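Local coordinates for conserved hypothetical protein (Staphylococcus aureus subsp. aureus, PDB 1TSJ) that is of unknown function but belongs to the glyoxalase clan, in a family named after 3-demethylubiquinone-9 3-methyltransferase, at residues 88-93 and 101-106. Sequence-based numbering, arbitrary orientation.
Sequences RLFNGL and MPKTNM
F90 on helix 83-94 and K103, at the corner between strands 98-102 and 104-106, bring the two backbones closest, with F90 CA and K103 CA 8.3 Å apart. That spacing is bridged by side chains. With CG anti to the backbone N (chi1 -176°), the F90 ring reaches down onto the face of the sheet, where the aliphatic chain of K103 lies over one side of it. K103 CD sits 3.7 Å from the centroid of the F90 ring, displaced toward the rim, which makes a CH-pi contact, while K103 CE lies 3.4 Å from F90 CE2. Bends at chi2 and chi3 fold the methylenes onto the ring and carry the ammonium group to its margin, near E87, with which K103 NZ forms a long, weak ion pair. Phenylalanine suits the helix position because its ring also packs on A113, V115 and L125 of the neighbouring strands; lysine suits the exposed corner because its aliphatic stem can cover a ring while its charged end stays in solvent. P102 adds a looser touch, its CA 4.4 Å from F90 CE1. Strand 76-79, helix 83-94 and the strands after it run beta-alpha-beta-beta-beta, consistent with the glyoxalase-fold module. The contact therefore ties the helix to the corner of the edge strands mainly by dispersion and CH-pi attraction: the lysine stem shields a buried aromatic ring while its charge remains at the surface.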
loop_
_atom_site.group_PDB
_atom_site.type_symbol
_atom_site.label_atom_id
_atom_site.label_comp_id
_atom_site.label_asym_id
_atom_site.label_seq_id
_atom_site.Cartn_x
_atom_site.Cartn_y
_atom_site.Cartn_z
ATOM N N ARG A 88 10.985 10.277 11.212
ATOM C CA ARG A 88 12.198 9.767 10.595
ATOM C C ARG A 88 12.140 9.304 9.117
ATOM O O ARG A 88 12.968 9.704 8.273
ATOM C CB ARG A 88 12.641 8.557 11.463
ATOM C CG ARG A 88 12.778 8.864 13.027
ATOM C CD ARG A 88 13.950 7.902 13.708
ATOM N NE ARG A 88 14.323 8.156 15.179
ATOM C CZ ARG A 88 14.004 7.346 16.275
ATOM N NH1 ARG A 88 13.258 6.177 16.144
ATOM N NH2 ARG A 88 14.402 7.735 17.528
ATOM N N LEU A 89 11.207 8.409 8.788
ATOM C CA LEU A 89 11.156 7.885 7.439
ATOM C C LEU A 89 10.670 9.001 6.512
ATOM O O LEU A 89 11.221 9.192 5.370
ATOM C CB LEU A 89 10.235 6.668 7.332
ATOM C CG LEU A 89 10.647 5.241 7.420
ATOM C CD1 LEU A 89 11.431 5.189 8.521
ATOM C CD2 LEU A 89 9.430 4.386 7.739
ATOM N N PHE A 90 9.665 9.743 6.999
ATOM C CA PHE A 90 9.121 10.802 6.202
ATOM C C PHE A 90 10.262 11.762 5.807
ATOM O O PHE A 90 10.583 11.975 4.628
ATOM C CB PHE A 90 7.882 11.481 6.889
ATOM C CG PHE A 90 7.236 12.534 6.011
ATOM C CD1 PHE A 90 6.333 12.200 5.070
ATOM C CD2 PHE A 90 7.618 13.870 6.102
ATOM C CE1 PHE A 90 5.797 13.142 4.211
ATOM C CE2 PHE A 90 7.093 14.800 5.252
ATOM C CZ PHE A 90 6.188 14.437 4.313
ATOM N N ASN A 91 10.907 12.317 6.810
ATOM C CA ASN A 91 11.948 13.315 6.570
ATOM C C ASN A 91 13.131 12.722 5.765
ATOM O O ASN A 91 13.707 13.442 4.993
ATOM C CB ASN A 91 12.497 13.804 7.931
ATOM C CG ASN A 91 11.417 14.517 8.832
ATOM O OD1 ASN A 91 10.541 15.279 8.393
ATOM N ND2 ASN A 91 11.521 14.278 10.071
ATOM N N GLY A 92 13.494 11.428 5.988
ATOM C CA GLY A 92 14.542 10.697 5.284
ATOM C C GLY A 92 14.301 10.551 3.815
ATOM O O GLY A 92 15.211 10.830 2.982
ATOM N N LEU A 93 13.058 10.182 3.458
ATOM C CA LEU A 93 12.702 9.886 2.086
ATOM C C LEU A 93 12.294 11.138 1.287
ATOM O O LEU A 93 12.449 11.206 0.052
ATOM C CB LEU A 93 11.572 8.875 2.142
ATOM C CG LEU A 93 11.916 7.534 2.815
ATOM C CD1 LEU A 93 10.589 6.564 3.034
ATOM C CD2 LEU A 93 12.926 6.948 1.897
HETATM N N MSE A 101 1.435 13.111 -0.965
HETATM C CA MSE A 101 0.575 13.500 0.073
HETATM C C MSE A 101 1.320 13.601 1.375
HETATM O O MSE A 101 2.105 12.699 1.736
HETATM C CB MSE A 101 -0.436 12.449 0.232
HETATM C CG MSE A 101 -1.308 12.713 1.423
HETATM SE SE MSE A 101 -2.507 11.157 1.443
HETATM C CE MSE A 101 -3.024 10.971 -0.788
ATOM N N PRO A 102 1.113 14.710 2.081
ATOM C CA PRO A 102 1.897 14.972 3.327
ATOM C C PRO A 102 1.221 14.403 4.486
ATOM O O PRO A 102 0.215 13.807 4.306
ATOM C CB PRO A 102 1.925 16.448 3.453
ATOM C CG PRO A 102 0.470 16.820 2.918
ATOM C CD PRO A 102 0.169 15.805 1.745
ATOM N N LYS A 103 1.863 14.550 5.648
ATOM C CA LYS A 103 1.456 13.848 6.831
ATOM C C LYS A 103 0.034 14.333 7.163
ATOM O O LYS A 103 -0.204 15.557 7.284
ATOM C CB LYS A 103 2.428 14.040 8.020
ATOM C CG LYS A 103 3.757 13.255 8.014
ATOM C CD LYS A 103 5.022 14.098 8.422
ATOM C CE LYS A 103 5.105 15.598 7.876
ATOM N NZ LYS A 103 6.080 16.494 8.764
ATOM N N THR A 104 -0.886 13.374 7.271
ATOM C CA THR A 104 -2.294 13.641 7.211
ATOM C C THR A 104 -3.004 12.606 8.035
ATOM O O THR A 104 -2.717 11.418 7.987
ATOM C CB THR A 104 -2.829 13.509 5.809
ATOM O OG1 THR A 104 -2.162 14.375 4.909
ATOM C CG2 THR A 104 -4.170 14.105 5.707
ATOM N N ASN A 105 -3.930 13.091 8.826
ATOM C CA ASN A 105 -4.681 12.221 9.698
ATOM C C ASN A 105 -5.845 11.690 8.889
ATOM O O ASN A 105 -6.724 12.412 8.430
ATOM C CB ASN A 105 -5.133 13.000 10.953
ATOM C CG ASN A 105 -6.026 12.172 11.924
ATOM O OD1 ASN A 105 -6.599 12.768 12.828
ATOM N ND2 ASN A 105 -6.097 10.843 11.788
HETATM N N MSE A 106 -5.817 10.413 8.689
HETATM C CA MSE A 106 -6.607 9.933 7.661
HETATM C C MSE A 106 -7.170 8.651 8.074
HETATM O O MSE A 106 -6.512 7.655 7.872
HETATM C CB MSE A 106 -5.789 9.727 6.403
HETATM C CG MSE A 106 -6.633 9.024 5.424
HETATM SE SE MSE A 106 -5.836 9.096 3.651
HETATM C CE MSE A 106 -5.329 6.772 3.054
#